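Local coordinates for protein exported gluconolactonase (Xanthomonas campestris pv. campestris, PDB 3DR2) that hydrolyses glucono-lactone as a calcium-containing gluconolactonase of the SMP-30 family, a six-bladed beta-propeller that forms a dimer, at residues 48-53 / 281-286; 90-95 / 134-139; 192-197 / 242-247; 54-59 / 71-76. All blocks are in the same frame, centred on the assembly; numbering follows the deposited sequence.

Contact 1: residues 48-53 / 281-286. With CA (calcium ion), chain D.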
loop_
_atom_site.group_PDB
_atom_site.type_symbol
_atom_site.label_atom_id
_atom_site.label_comp_id
_atom_site.label_asym_id
_atom_site.label_seq_id
_atom_site.Cartn_x
_atom_site.Cartn_y
_atom_site.Cartn_z
ATOM N N GLU A 48 9.131 -7.169 -1.964
ATOM C CA GLU A 48 9.215 -8.593 -2.280
ATOM C C GLU A 48 9.857 -8.846 -3.642
ATOM O O GLU A 48 10.128 -7.916 -4.398
ATOM C CB GLU A 48 7.801 -9.187 -2.286
ATOM C CG GLU A 48 7.501 -10.143 -1.140
ATOM C CD GLU A 48 7.958 -11.547 -1.434
ATOM O OE1 GLU A 48 8.997 -11.713 -2.109
ATOM O OE2 GLU A 48 7.283 -12.498 -0.986
ATOM N N GLY A 49 10.098 -10.125 -3.923
ATOM C CA GLY A 49 10.643 -10.566 -5.197
ATOM C C GLY A 49 11.809 -9.871 -5.880
ATOM O O GLY A 49 11.695 -9.466 -7.041
ATOM N N PRO A 50 12.958 -9.747 -5.207
ATOM C CA PRO A 50 14.128 -9.096 -5.804
ATOM C C PRO A 50 14.768 -9.976 -6.877
ATOM O O PRO A 50 14.928 -11.182 -6.693
ATOM C CB PRO A 50 15.050 -8.894 -4.611
ATOM C CG PRO A 50 14.767 -10.130 -3.777
ATOM C CD PRO A 50 13.251 -10.226 -3.842
ATOM N N ALA A 51 15.141 -9.364 -7.995
ATOM C CA ALA A 51 15.764 -10.086 -9.091
ATOM C C ALA A 51 16.773 -9.176 -9.777
ATOM O O ALA A 51 16.456 -8.039 -10.138
ATOM C CB ALA A 51 14.707 -10.536 -10.088
ATOM N N TRP A 52 17.989 -9.676 -9.956
ATOM C CA TRP A 52 19.030 -8.895 -10.608
ATOM C C TRP A 52 18.849 -8.961 -12.119
ATOM O O TRP A 52 18.774 -10.043 -12.699
ATOM C CB TRP A 52 20.414 -9.418 -10.221
ATOM C CG TRP A 52 21.519 -8.722 -10.958
ATOM C CD1 TRP A 52 22.248 -9.217 -12.000
ATOM C CD2 TRP A 52 21.985 -7.383 -10.742
ATOM N NE1 TRP A 52 23.137 -8.272 -12.447
ATOM C CE2 TRP A 52 22.997 -7.137 -11.694
ATOM C CE3 TRP A 52 21.643 -6.369 -9.838
ATOM C CZ2 TRP A 52 23.677 -5.911 -11.770
ATOM C CZ3 TRP A 52 22.317 -5.150 -9.913
ATOM C CH2 TRP A 52 23.323 -4.935 -10.874
ATOM N N TRP A 53 18.789 -7.789 -12.741
ATOM C CA TRP A 53 18.592 -7.653 -14.180
ATOM C C TRP A 53 19.897 -7.159 -14.802
ATOM O O TRP A 53 20.135 -5.954 -14.888
ATOM C CB TRP A 53 17.466 -6.643 -14.418
ATOM C CG TRP A 53 16.909 -6.610 -15.801
ATOM C CD1 TRP A 53 17.134 -7.505 -16.809
ATOM C CD2 TRP A 53 15.976 -5.651 -16.314
ATOM N NE1 TRP A 53 16.394 -7.162 -17.918
ATOM C CE2 TRP A 53 15.674 -6.028 -17.639
ATOM C CE3 TRP A 53 15.365 -4.507 -15.780
ATOM C CZ2 TRP A 53 14.785 -5.304 -18.442
ATOM C CZ3 TRP A 53 14.481 -3.786 -16.579
ATOM C CH2 TRP A 53 14.202 -4.190 -17.895
ATOM N N ASN A 281 12.572 -11.744 1.296
ATOM C CA ASN A 281 13.220 -12.432 0.187
ATOM C C ASN A 281 14.647 -11.911 0.035
ATOM O O ASN A 281 15.042 -10.951 0.696
ATOM C CB ASN A 281 12.436 -12.143 -1.102
ATOM C CG ASN A 281 12.449 -13.300 -2.080
ATOM O OD1 ASN A 281 13.483 -13.911 -2.317
ATOM N ND2 ASN A 281 11.289 -13.595 -2.668
ATOM N N CYS A 282 15.423 -12.559 -0.822
ATOM C CA CYS A 282 16.786 -12.114 -1.078
ATOM C C CYS A 282 17.306 -12.717 -2.368
ATOM O O CYS A 282 16.764 -13.708 -2.866
ATOM C CB CYS A 282 17.719 -12.456 0.096
ATOM S SG CYS A 282 17.930 -14.222 0.492
ATOM N N THR A 283 18.346 -12.103 -2.920
ATOM C CA THR A 283 18.937 -12.578 -4.164
ATOM C C THR A 283 20.312 -11.930 -4.304
ATOM O O THR A 283 20.622 -10.962 -3.608
ATOM C CB THR A 283 18.048 -12.191 -5.385
ATOM O OG1 THR A 283 18.379 -13.017 -6.511
ATOM C CG2 THR A 283 18.258 -10.722 -5.767
ATOM N N PHE A 284 21.140 -12.481 -5.182
ATOM C CA PHE A 284 22.469 -11.928 -5.418
ATOM C C PHE A 284 22.496 -11.255 -6.770
ATOM O O PHE A 284 21.607 -11.465 -7.602
ATOM C CB PHE A 284 23.533 -13.024 -5.446
ATOM C CG PHE A 284 23.994 -13.465 -4.096
ATOM C CD1 PHE A 284 23.424 -14.566 -3.478
ATOM C CD2 PHE A 284 25.011 -12.779 -3.446
ATOM C CE1 PHE A 284 23.864 -14.981 -2.222
ATOM C CE2 PHE A 284 25.459 -13.184 -2.191
ATOM C CZ PHE A 284 24.884 -14.289 -1.581
ATOM N N ASP A 285 23.522 -10.441 -6.991
ATOM C CA ASP A 285 23.685 -9.812 -8.285
ATOM C C ASP A 285 24.393 -10.879 -9.122
ATOM O O ASP A 285 24.694 -11.970 -8.630
ATOM C CB ASP A 285 24.533 -8.534 -8.173
ATOM C CG ASP A 285 25.915 -8.789 -7.611
ATOM O OD1 ASP A 285 26.112 -9.798 -6.904
ATOM O OD2 ASP A 285 26.806 -7.961 -7.867
ATOM N N GLN A 286 24.633 -10.566 -10.386
ATOM C CA GLN A 286 25.298 -11.466 -11.316
ATOM C C GLN A 286 26.564 -12.118 -10.753
ATOM O O GLN A 286 26.706 -13.344 -10.759
ATOM C CB GLN A 286 25.646 -10.681 -12.578
ATOM C CG GLN A 286 24.910 -11.116 -13.816
ATOM C CD GLN A 286 25.523 -12.352 -14.415
ATOM O OE1 GLN A 286 25.633 -13.384 -13.753
ATOM N NE2 GLN A 286 25.935 -12.258 -15.671
HETATM CA CA CA D . 7.163 -15.031 -1.168
HETATM O O HOH W 1 13.511 -13.492 -5.642
HETATM O O HOH W 2 19.033 -12.100 -8.797
HETATM O O HOH W 3 9.071 -16.306 -1.856
HETATM O O HOH W 4 5.142 -13.731 -0.336
HETATM O O HOH W 5 7.461 -14.001 -3.324
HETATM O O HOH W 6 9.235 -13.782 -0.780
#
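E48 OE1 is gripped by two N-H groups. N281 ND2 meets the syn lone pair of E48 OE1 at 3.0 Å, nearly straight at 169° and with OE1 in the amide plane of N281. G49 N reaches E48 OE1 at 2.7 Å from the anti side, somewhat out of the carboxylate plane. The other oxygen, E48 OE2, binds the calcium ion at 2.5 Å, so N281 acts as a second-shell residue that helps fix the carboxylate. N281 ND2 also donates to D135 OD1. Next along the strands the P50 ring packs on N281, with P50 CD 3.4 Å from N281 CB, and T283 CG2 lies against P50 O. Water 2 bridges W52 N, F284 O and T283 OG1. With CG opposite the backbone N (chi1 175°), the W52 indole lies beside D285. D285 CB makes a CH-pi contact over the six-membered ring of W52, 4.0 Å from its centroid, and Q286 N lies over the same indole. The two strands run parallel as the inner strands of neighbouring propeller blades. Strand 47-53 pairs with strand 58-63 in its own blade, strand 281-284 with strand 290-295, and strand 88-93 packs against A51 and W53 from the next blade.

Contact 2: residues 90-95 / 134-139. With CA (calcium ion), chain D.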
loop_
_atom_site.group_PDB
_atom_site.type_symbol
_atom_site.label_atom_id
_atom_site.label_comp_id
_atom_site.label_asym_id
_atom_site.label_seq_id
_atom_site.Cartn_x
_atom_site.Cartn_y
_atom_site.Cartn_z
ATOM N N GLY A 90 6.532 -12.021 -6.849
ATOM C CA GLY A 90 7.837 -12.455 -7.309
ATOM C C GLY A 90 8.239 -11.934 -8.683
ATOM O O GLY A 90 7.388 -11.701 -9.543
ATOM N N ASN A 91 9.544 -11.727 -8.869
ATOM C CA ASN A 91 10.112 -11.291 -10.150
ATOM C C ASN A 91 11.305 -12.200 -10.426
ATOM O O ASN A 91 11.926 -12.727 -9.496
ATOM C CB ASN A 91 10.647 -9.854 -10.102
ATOM C CG ASN A 91 9.569 -8.833 -9.850
ATOM O OD1 ASN A 91 8.732 -8.560 -10.711
ATOM N ND2 ASN A 91 9.586 -8.253 -8.658
ATOM N N ALA A 92 11.619 -12.365 -11.705
ATOM C CA ALA A 92 12.752 -13.171 -12.140
ATOM C C ALA A 92 13.136 -12.670 -13.525
ATOM O O ALA A 92 12.401 -11.892 -14.133
ATOM C CB ALA A 92 12.375 -14.644 -12.195
ATOM N N VAL A 93 14.290 -13.110 -14.016
ATOM C CA VAL A 93 14.770 -12.696 -15.328
ATOM C C VAL A 93 15.052 -13.934 -16.161
ATOM O O VAL A 93 15.784 -14.816 -15.724
ATOM C CB VAL A 93 16.063 -11.871 -15.200
ATOM C CG1 VAL A 93 16.497 -11.363 -16.576
ATOM C CG2 VAL A 93 15.842 -10.713 -14.245
ATOM N N ASP A 94 14.475 -14.008 -17.355
ATOM C CA ASP A 94 14.693 -15.176 -18.188
ATOM C C ASP A 94 15.999 -15.106 -18.968
ATOM O O ASP A 94 16.757 -14.144 -18.844
ATOM C CB ASP A 94 13.488 -15.415 -19.114
ATOM C CG ASP A 94 13.344 -14.371 -20.209
ATOM O OD1 ASP A 94 12.253 -14.331 -20.822
ATOM O OD2 ASP A 94 14.301 -13.611 -20.470
ATOM N N ALA A 95 16.273 -16.143 -19.749
ATOM C CA ALA A 95 17.505 -16.206 -20.520
ATOM C C ALA A 95 17.663 -15.051 -21.505
ATOM O O ALA A 95 18.784 -14.642 -21.809
ATOM C CB ALA A 95 17.586 -17.537 -21.250
ATOM N N ASN A 134 3.115 -16.803 -6.304
ATOM C CA ASN A 134 3.861 -16.072 -5.294
ATOM C C ASN A 134 5.313 -15.756 -5.660
ATOM O O ASN A 134 5.720 -14.591 -5.653
ATOM C CB ASN A 134 3.793 -16.875 -3.990
ATOM C CG ASN A 134 4.273 -16.090 -2.792
ATOM O OD1 ASN A 134 5.459 -15.787 -2.676
ATOM N ND2 ASN A 134 3.352 -15.758 -1.891
ATOM N N ASP A 135 6.096 -16.782 -5.973
ATOM C CA ASP A 135 7.497 -16.571 -6.338
ATOM C C ASP A 135 7.828 -17.448 -7.546
ATOM O O ASP A 135 7.143 -18.446 -7.806
ATOM C CB ASP A 135 8.400 -16.909 -5.139
ATOM C CG ASP A 135 9.729 -16.163 -5.168
ATOM O OD1 ASP A 135 10.428 -16.157 -4.126
ATOM O OD2 ASP A 135 10.077 -15.587 -6.220
ATOM N N LEU A 136 8.863 -17.075 -8.294
ATOM C CA LEU A 136 9.238 -17.847 -9.477
ATOM C C LEU A 136 10.725 -17.787 -9.771
ATOM O O LEU A 136 11.437 -16.912 -9.270
ATOM C CB LEU A 136 8.464 -17.349 -10.708
ATOM C CG LEU A 136 8.924 -16.063 -11.412
ATOM C CD1 LEU A 136 7.967 -15.762 -12.559
ATOM C CD2 LEU A 136 8.965 -14.893 -10.431
ATOM N N ILE A 137 11.187 -18.744 -10.573
ATOM C CA ILE A 137 12.581 -18.822 -10.984
ATOM C C ILE A 137 12.595 -19.333 -12.415
ATOM O O ILE A 137 11.595 -19.859 -12.907
ATOM C CB ILE A 137 13.405 -19.794 -10.098
ATOM C CG1 ILE A 137 12.833 -21.214 -10.194
ATOM C CG2 ILE A 137 13.414 -19.297 -8.661
ATOM C CD1 ILE A 137 13.621 -22.264 -9.411
ATOM N N VAL A 138 13.721 -19.157 -13.091
ATOM C CA VAL A 138 13.862 -19.622 -14.462
ATOM C C VAL A 138 15.007 -20.627 -14.499
ATOM O O VAL A 138 16.125 -20.310 -14.096
ATOM C CB VAL A 138 14.187 -18.459 -15.413
ATOM C CG1 VAL A 138 14.258 -18.969 -16.842
ATOM C CG2 VAL A 138 13.129 -17.373 -15.282
ATOM N N ALA A 139 14.720 -21.840 -14.968
ATOM C CA ALA A 139 15.735 -22.885 -15.047
ATOM C C ALA A 139 16.655 -22.653 -16.239
ATOM O O ALA A 139 16.358 -21.847 -17.121
ATOM C CB ALA A 139 15.071 -24.256 -15.152
HETATM CA CA CA D . 7.163 -15.031 -1.168
HETATM O O HOH W 7 11.215 -13.223 -6.738
HETATM O O HOH W 8 13.497 -15.366 -8.864
HETATM O O HOH W 4 5.142 -13.731 -0.336
HETATM O O HOH W 5 7.461 -14.001 -3.324
HETATM O O HOH W 3 9.071 -16.306 -1.856
HETATM O O HOH W 6 9.235 -13.782 -0.780
#
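A92 packs on L136 and V138, and G90 backs onto N134, D135 and L136, where two inner strands of adjacent blades of the beta-propeller run side by side, 6° from parallel. One direct hydrogen bond joins the segments. G90 N donates to N134 O at 2.9 Å, bent to 132°, close to the metal end. The backbones come close here, with G90 CA and D135 CA 4.2 Å apart.

Farther along, waters do the bridging. Water 7 accepts from N91 N and donates to D135 OD2. Water 8 donates to both N91 O and L136 O, the latter at 2.6 Å. D135 OD2 also takes the backbone N-H of its own neighbour L136.

The apolar part is small and close. L136 CG lies between the backbone N and the carbonyl carbon (chi1 78°), and from there CD2 rests on the backbone carbonyl carbons of G90 and N91. A92 CB touches L136 CG at 3.8 Å and V138 CG2 at 4.2 Å. V138 CG2 then continues onto V93 O and D94 CA.

The metal end belongs to the calcium site, which E48, N191 and D242 complete. D135 serves it from the second shell, since its OD1 accepts a bond from water 3, a calcium ligand. N134 uses both ends of its amide. Its ND2 donates to the metal-bound water 4, and N134 OD1 binds the calcium ion at 2.4 Å.

Contact 3: residues 192-197 / 242-247. With CA (calcium ion), chain D.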
loop_
_atom_site.group_PDB
_atom_site.type_symbol
_atom_site.label_atom_id
_atom_site.label_comp_id
_atom_site.label_asym_id
_atom_site.label_seq_id
_atom_site.Cartn_x
_atom_site.Cartn_y
_atom_site.Cartn_z
ATOM N N GLY A 192 8.718 -19.742 -1.313
ATOM C CA GLY A 192 9.923 -19.491 -2.078
ATOM C C GLY A 192 10.419 -20.757 -2.745
ATOM O O GLY A 192 9.974 -21.854 -2.415
ATOM N N LEU A 193 11.330 -20.610 -3.698
ATOM C CA LEU A 193 11.895 -21.768 -4.375
ATOM C C LEU A 193 13.201 -21.377 -5.036
ATOM O O LEU A 193 13.424 -20.198 -5.329
ATOM C CB LEU A 193 10.933 -22.329 -5.430
ATOM C CG LEU A 193 10.780 -21.581 -6.760
ATOM C CD1 LEU A 193 10.032 -22.462 -7.759
ATOM C CD2 LEU A 193 10.047 -20.271 -6.540
ATOM N N ALA A 194 14.054 -22.371 -5.256
ATOM C CA ALA A 194 15.355 -22.169 -5.880
ATOM C C ALA A 194 16.015 -23.515 -6.166
ATOM O O ALA A 194 15.823 -24.481 -5.426
ATOM C CB ALA A 194 16.254 -21.344 -4.959
ATOM N N PHE A 195 16.792 -23.568 -7.243
ATOM C CA PHE A 195 17.513 -24.784 -7.622
ATOM C C PHE A 195 18.921 -24.781 -7.058
ATOM O O PHE A 195 19.489 -23.724 -6.785
ATOM C CB PHE A 195 17.647 -24.891 -9.145
ATOM C CG PHE A 195 16.538 -25.634 -9.807
ATOM C CD1 PHE A 195 15.659 -24.978 -10.661
ATOM C CD2 PHE A 195 16.382 -27.001 -9.601
ATOM C CE1 PHE A 195 14.644 -25.672 -11.299
ATOM C CE2 PHE A 195 15.368 -27.704 -10.236
ATOM C CZ PHE A 195 14.498 -27.038 -11.087
ATOM N N SER A 196 19.484 -25.972 -6.885
ATOM C CA SER A 196 20.858 -26.094 -6.426
ATOM C C SER A 196 21.654 -25.757 -7.686
ATOM O O SER A 196 21.095 -25.747 -8.790
ATOM C CB SER A 196 21.156 -27.529 -6.006
ATOM O OG SER A 196 20.889 -28.418 -7.077
ATOM N N PRO A 197 22.960 -25.484 -7.555
ATOM C CA PRO A 197 23.697 -25.164 -8.782
ATOM C C PRO A 197 23.596 -26.215 -9.892
ATOM O O PRO A 197 23.446 -25.865 -11.061
ATOM C CB PRO A 197 25.132 -24.936 -8.286
ATOM C CG PRO A 197 25.173 -25.594 -6.932
ATOM C CD PRO A 197 23.810 -25.326 -6.366
ATOM N N ASP A 242 10.456 -17.308 3.881
ATOM C CA ASP A 242 9.666 -16.811 2.761
ATOM C C ASP A 242 10.359 -17.056 1.427
ATOM O O ASP A 242 10.132 -18.070 0.772
ATOM C CB ASP A 242 9.423 -15.314 2.967
ATOM C CG ASP A 242 8.189 -14.809 2.253
ATOM O OD1 ASP A 242 7.974 -15.186 1.083
ATOM O OD2 ASP A 242 7.441 -14.009 2.859
ATOM N N GLY A 243 11.199 -16.111 1.021
ATOM C CA GLY A 243 11.932 -16.256 -0.222
ATOM C C GLY A 243 13.388 -16.539 0.098
ATOM O O GLY A 243 13.856 -16.216 1.188
ATOM N N PHE A 244 14.107 -17.140 -0.841
ATOM C CA PHE A 244 15.514 -17.458 -0.623
ATOM C C PHE A 244 16.228 -17.689 -1.949
ATOM O O PHE A 244 15.592 -17.776 -2.999
ATOM C CB PHE A 244 15.627 -18.707 0.257
ATOM C CG PHE A 244 14.837 -19.880 -0.254
ATOM C CD1 PHE A 244 15.360 -20.718 -1.232
ATOM C CD2 PHE A 244 13.563 -20.141 0.243
ATOM C CE1 PHE A 244 14.623 -21.803 -1.712
ATOM C CE2 PHE A 244 12.818 -21.220 -0.227
ATOM C CZ PHE A 244 13.349 -22.053 -1.207
ATOM N N CYS A 245 17.551 -17.776 -1.897
ATOM C CA CYS A 245 18.329 -18.018 -3.101
ATOM C C CYS A 245 19.466 -18.977 -2.791
ATOM O O CYS A 245 19.760 -19.249 -1.628
ATOM C CB CYS A 245 18.888 -16.705 -3.661
ATOM S SG CYS A 245 20.074 -15.859 -2.589
ATOM N N VAL A 246 20.082 -19.505 -3.841
ATOM C CA VAL A 246 21.201 -20.429 -3.690
ATOM C C VAL A 246 22.373 -19.899 -4.503
ATOM O O VAL A 246 22.197 -19.500 -5.654
ATOM C CB VAL A 246 20.828 -21.837 -4.193
ATOM C CG1 VAL A 246 22.022 -22.768 -4.062
ATOM C CG2 VAL A 246 19.641 -22.376 -3.399
ATOM N N ASP A 247 23.565 -19.893 -3.912
ATOM C CA ASP A 247 24.739 -19.388 -4.618
ATOM C C ASP A 247 25.473 -20.483 -5.385
ATOM O O ASP A 247 25.128 -21.656 -5.279
ATOM C CB ASP A 247 25.684 -18.669 -3.641
ATOM C CG ASP A 247 26.317 -19.602 -2.627
ATOM O OD1 ASP A 247 26.755 -19.098 -1.569
ATOM O OD2 ASP A 247 26.397 -20.824 -2.885
HETATM CA CA CA D . 7.163 -15.031 -1.168
HETATM O O HOH W 9 12.505 -17.811 -3.311
HETATM O O HOH W 10 15.219 -17.938 -5.838
HETATM O O HOH W 3 9.071 -16.306 -1.856
HETATM O O HOH W 4 5.142 -13.731 -0.336
HETATM O O HOH W 5 7.461 -14.001 -3.324
HETATM O O HOH W 6 9.235 -13.782 -0.780
#
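F244 pushes its ring against the backbone of G192, L193 and A194, where inner strands of two neighbouring propeller blades run parallel, their axes 6.2 Å apart. The ring is the main bump of this contact. With chi1 at 53° it turns back toward the other strand. F244 CZ then comes within 3.5 Å of L193 CA, F244 CE2 lies the same distance from G192 C, and F244 CE1 meets A194 CB at 3.7 Å.

The hollow depends on G192. It lets the backbones approach, with G192 CA 4.2 Å from G243 CA. A194 offers only a methyl group, which fits between the F244 ring and V246.

Two waters fill the seam between the backbones. Water 9 accepts from L193 N and F244 N and lies over one face of the F244 ring. Water 10 donates to L193 O and F244 O. S205 of strand 201-206 bonds both G192 N and D242 O through its hydroxyl.

At the inner end the segment 242-247 supplies a calcium ligand, alongside E48, N134 and N191. The first torsion of D242 (chi1 -156°) swings its carboxylate to the ion, and D242 OD1 binds the calcium at 2.4 Å.

V246 is the second bump, toward the outer end. V246 CG2 touches A194 CB at 3.9 Å, and V246 CB leans on F195 O. The P197 and V246 side chains cross at about a right angle, with V246 CG1 3.9 Å from P197 CD.

Contact 4: residues 54-59 / 71-76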
loop_
_atom_site.group_PDB
_atom_site.type_symbol
_atom_site.label_atom_id
_atom_site.label_comp_id
_atom_site.label_asym_id
_atom_site.label_seq_id
_atom_site.Cartn_x
_atom_site.Cartn_y
_atom_site.Cartn_z
ATOM N N GLU A 54 20.735 -8.098 -15.229
ATOM C CA GLU A 54 22.033 -7.779 -15.818
ATOM C C GLU A 54 21.979 -6.786 -16.979
ATOM O O GLU A 54 22.744 -5.816 -17.012
ATOM C CB GLU A 54 22.724 -9.065 -16.281
ATOM C CG GLU A 54 24.082 -8.851 -16.945
ATOM C CD GLU A 54 25.184 -8.430 -15.979
ATOM O OE1 GLU A 54 24.917 -8.218 -14.779
ATOM O OE2 GLU A 54 26.341 -8.306 -16.432
ATOM N N ALA A 55 21.082 -7.026 -17.927
ATOM C CA ALA A 55 20.953 -6.154 -19.092
ATOM C C ALA A 55 20.800 -4.670 -18.745
ATOM O O ALA A 55 21.226 -3.799 -19.508
ATOM C CB ALA A 55 19.778 -6.608 -19.945
ATOM N N GLN A 56 20.202 -4.378 -17.595
ATOM C CA GLN A 56 19.999 -2.994 -17.179
ATOM C C GLN A 56 20.743 -2.653 -15.889
ATOM O O GLN A 56 20.554 -1.567 -15.330
ATOM C CB GLN A 56 18.498 -2.730 -16.988
ATOM C CG GLN A 56 17.646 -3.033 -18.217
ATOM C CD GLN A 56 16.934 -1.802 -18.742
ATOM O OE1 GLN A 56 16.181 -1.869 -19.718
ATOM N NE2 GLN A 56 17.163 -0.669 -18.093
ATOM N N ARG A 57 21.590 -3.576 -15.437
ATOM C CA ARG A 57 22.351 -3.428 -14.196
ATOM C C ARG A 57 21.471 -2.801 -13.133
ATOM O O ARG A 57 21.849 -1.836 -12.458
ATOM C CB ARG A 57 23.617 -2.592 -14.418
ATOM C CG ARG A 57 24.631 -3.288 -15.329
ATOM C CD ARG A 57 26.056 -2.789 -15.092
ATOM N NE ARG A 57 26.573 -3.178 -13.779
ATOM C CZ ARG A 57 27.024 -4.389 -13.465
ATOM N NH1 ARG A 57 27.038 -5.359 -14.370
ATOM N NH2 ARG A 57 27.457 -4.634 -12.233
ATOM N N THR A 58 20.291 -3.392 -12.983
ATOM C CA THR A 58 19.288 -2.917 -12.045
ATOM C C THR A 58 18.738 -4.036 -11.165
ATOM O O THR A 58 18.541 -5.155 -11.634
ATOM C CB THR A 58 18.100 -2.303 -12.822
ATOM O OG1 THR A 58 18.557 -1.189 -13.600
ATOM C CG2 THR A 58 16.998 -1.853 -11.869
ATOM N N LEU A 59 18.501 -3.734 -9.890
ATOM C CA LEU A 59 17.905 -4.714 -8.983
ATOM C C LEU A 59 16.406 -4.422 -9.043
ATOM O O LEU A 59 15.952 -3.357 -8.617
ATOM C CB LEU A 59 18.408 -4.533 -7.545
ATOM C CG LEU A 59 17.999 -5.599 -6.511
ATOM C CD1 LEU A 59 16.504 -5.522 -6.188
ATOM C CD2 LEU A 59 18.356 -6.985 -7.047
ATOM N N GLY A 71 12.898 -0.364 -9.602
ATOM C CA GLY A 71 14.211 -0.697 -10.115
ATOM C C GLY A 71 15.297 0.148 -9.471
ATOM O O GLY A 71 15.281 1.377 -9.567
ATOM N N TRP A 72 16.238 -0.514 -8.807
ATOM C CA TRP A 72 17.349 0.172 -8.156
ATOM C C TRP A 72 18.514 0.247 -9.136
ATOM O O TRP A 72 18.968 -0.783 -9.633
ATOM C CB TRP A 72 17.793 -0.600 -6.914
ATOM C CG TRP A 72 19.026 -0.047 -6.266
ATOM C CD1 TRP A 72 19.104 1.024 -5.423
ATOM C CD2 TRP A 72 20.363 -0.537 -6.418
ATOM N NE1 TRP A 72 20.410 1.230 -5.035
ATOM C CE2 TRP A 72 21.202 0.286 -5.631
ATOM C CE3 TRP A 72 20.935 -1.592 -7.142
ATOM C CZ2 TRP A 72 22.586 0.085 -5.548
ATOM C CZ3 TRP A 72 22.313 -1.791 -7.057
ATOM C CH2 TRP A 72 23.119 -0.954 -6.264
ATOM N N ARG A 73 18.976 1.468 -9.414
ATOM C CA ARG A 73 20.100 1.701 -10.321
ATOM C C ARG A 73 21.363 1.778 -9.459
ATOM O O ARG A 73 21.303 2.171 -8.298
ATOM C CB ARG A 73 19.911 3.015 -11.082
ATOM C CG ARG A 73 18.507 3.254 -11.629
ATOM C CD ARG A 73 17.995 2.124 -12.518
ATOM N NE ARG A 73 16.779 2.542 -13.220
ATOM C CZ ARG A 73 16.180 1.851 -14.186
ATOM N NH1 ARG A 73 16.669 0.679 -14.583
ATOM N NH2 ARG A 73 15.108 2.356 -14.789
ATOM N N GLU A 74 22.510 1.429 -10.023
ATOM C CA GLU A 74 23.735 1.426 -9.238
ATOM C C GLU A 74 24.197 2.765 -8.655
ATOM O O GLU A 74 25.060 2.790 -7.779
ATOM C CB GLU A 74 24.851 0.759 -10.043
ATOM C CG GLU A 74 24.514 -0.694 -10.388
ATOM C CD GLU A 74 25.664 -1.439 -11.029
ATOM O OE1 GLU A 74 26.146 -0.992 -12.088
ATOM O OE2 GLU A 74 26.083 -2.477 -10.471
ATOM N N ASP A 75 23.623 3.874 -9.117
ATOM C CA ASP A 75 24.002 5.173 -8.570
ATOM C C ASP A 75 23.070 5.525 -7.407
ATOM O O ASP A 75 23.122 6.627 -6.852
ATOM C CB ASP A 75 23.963 6.251 -9.662
ATOM C CG ASP A 75 22.559 6.618 -10.078
ATOM O OD1 ASP A 75 21.681 5.733 -10.074
ATOM O OD2 ASP A 75 22.343 7.799 -10.427
ATOM N N GLY A 76 22.218 4.567 -7.040
ATOM C CA GLY A 76 21.301 4.763 -5.929
ATOM C C GLY A 76 19.891 5.153 -6.310
ATOM O O GLY A 76 18.986 5.137 -5.472
HETATM O O HOH W 11 22.279 0.902 -12.899
#
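R57 and E74 make a salt bridge across the outer end of a beta hairpin, built from strands 58-63 and 68-73 of one propeller blade. The centre of the contact lies about 17 Å from the centre of the chain. The grip is side-on with two nitrogens. R57 NE donates to E74 OE1 at 2.8 Å, with the oxygen in the guanidinium plane but the donor above the carboxylate plane. R57 NH2 reaches E74 OE2 at 3.1 Å, bent to 143°. The two flat groups are turned 53° from each other. E54 joins the network from the far side of R57, through charge alone.

A second arginine works on the other side of the hairpin. R73 NH1 donates to T58 OG1 at 2.8 Å, within the guanidinium plane. A bend at chi2 (-55°) turns the R73 chain back to that hydroxyl. T58 OG1 donates to Q56 O, so it links the arginine to the short 3-10 turn. E74 OE2 also pairs with R290 NH2, and R73 NE with D79.

The backbone pairing is antiparallel. L59 and W72 form a hydrogen-bonded pair, with W72 N to L59 O at 2.9 Å and L59 N to W72 O at 3.0 Å. On their shared face L59 CB packs 3.9 Å from W72 CE3. Water 11 bridges R57 O and E74 N where the strands splay apart.

R57 and T58 both face W53 in a G1 beta bulge at the entry to strand 58-63. Strand 47-53 flanks that strand, and strand 78-83 flanks strand 68-73. R290 and F292, in the neighbouring blade with strand 281-284, pack against W72.

From the N terminus, the chain first enters contact 1 at 48-53, and its partner 281-286 comes 228 residues later. The other three contacts all nest inside that long loop, in series and without crossing. Contact 4 closes first, as a local hairpin within the blade that holds 48-53, and W53 N probably hydrogen-bonds T58 O. Contact 2 follows and then contact 3, each joining the inner strands of successive blades. Contact 1 joins a late blade to an early one and so helps to close the propeller ring. Contacts 1, 2 and 3 meet at one calcium ion and share four of its waters, whereas contact 4 lies out from the axis.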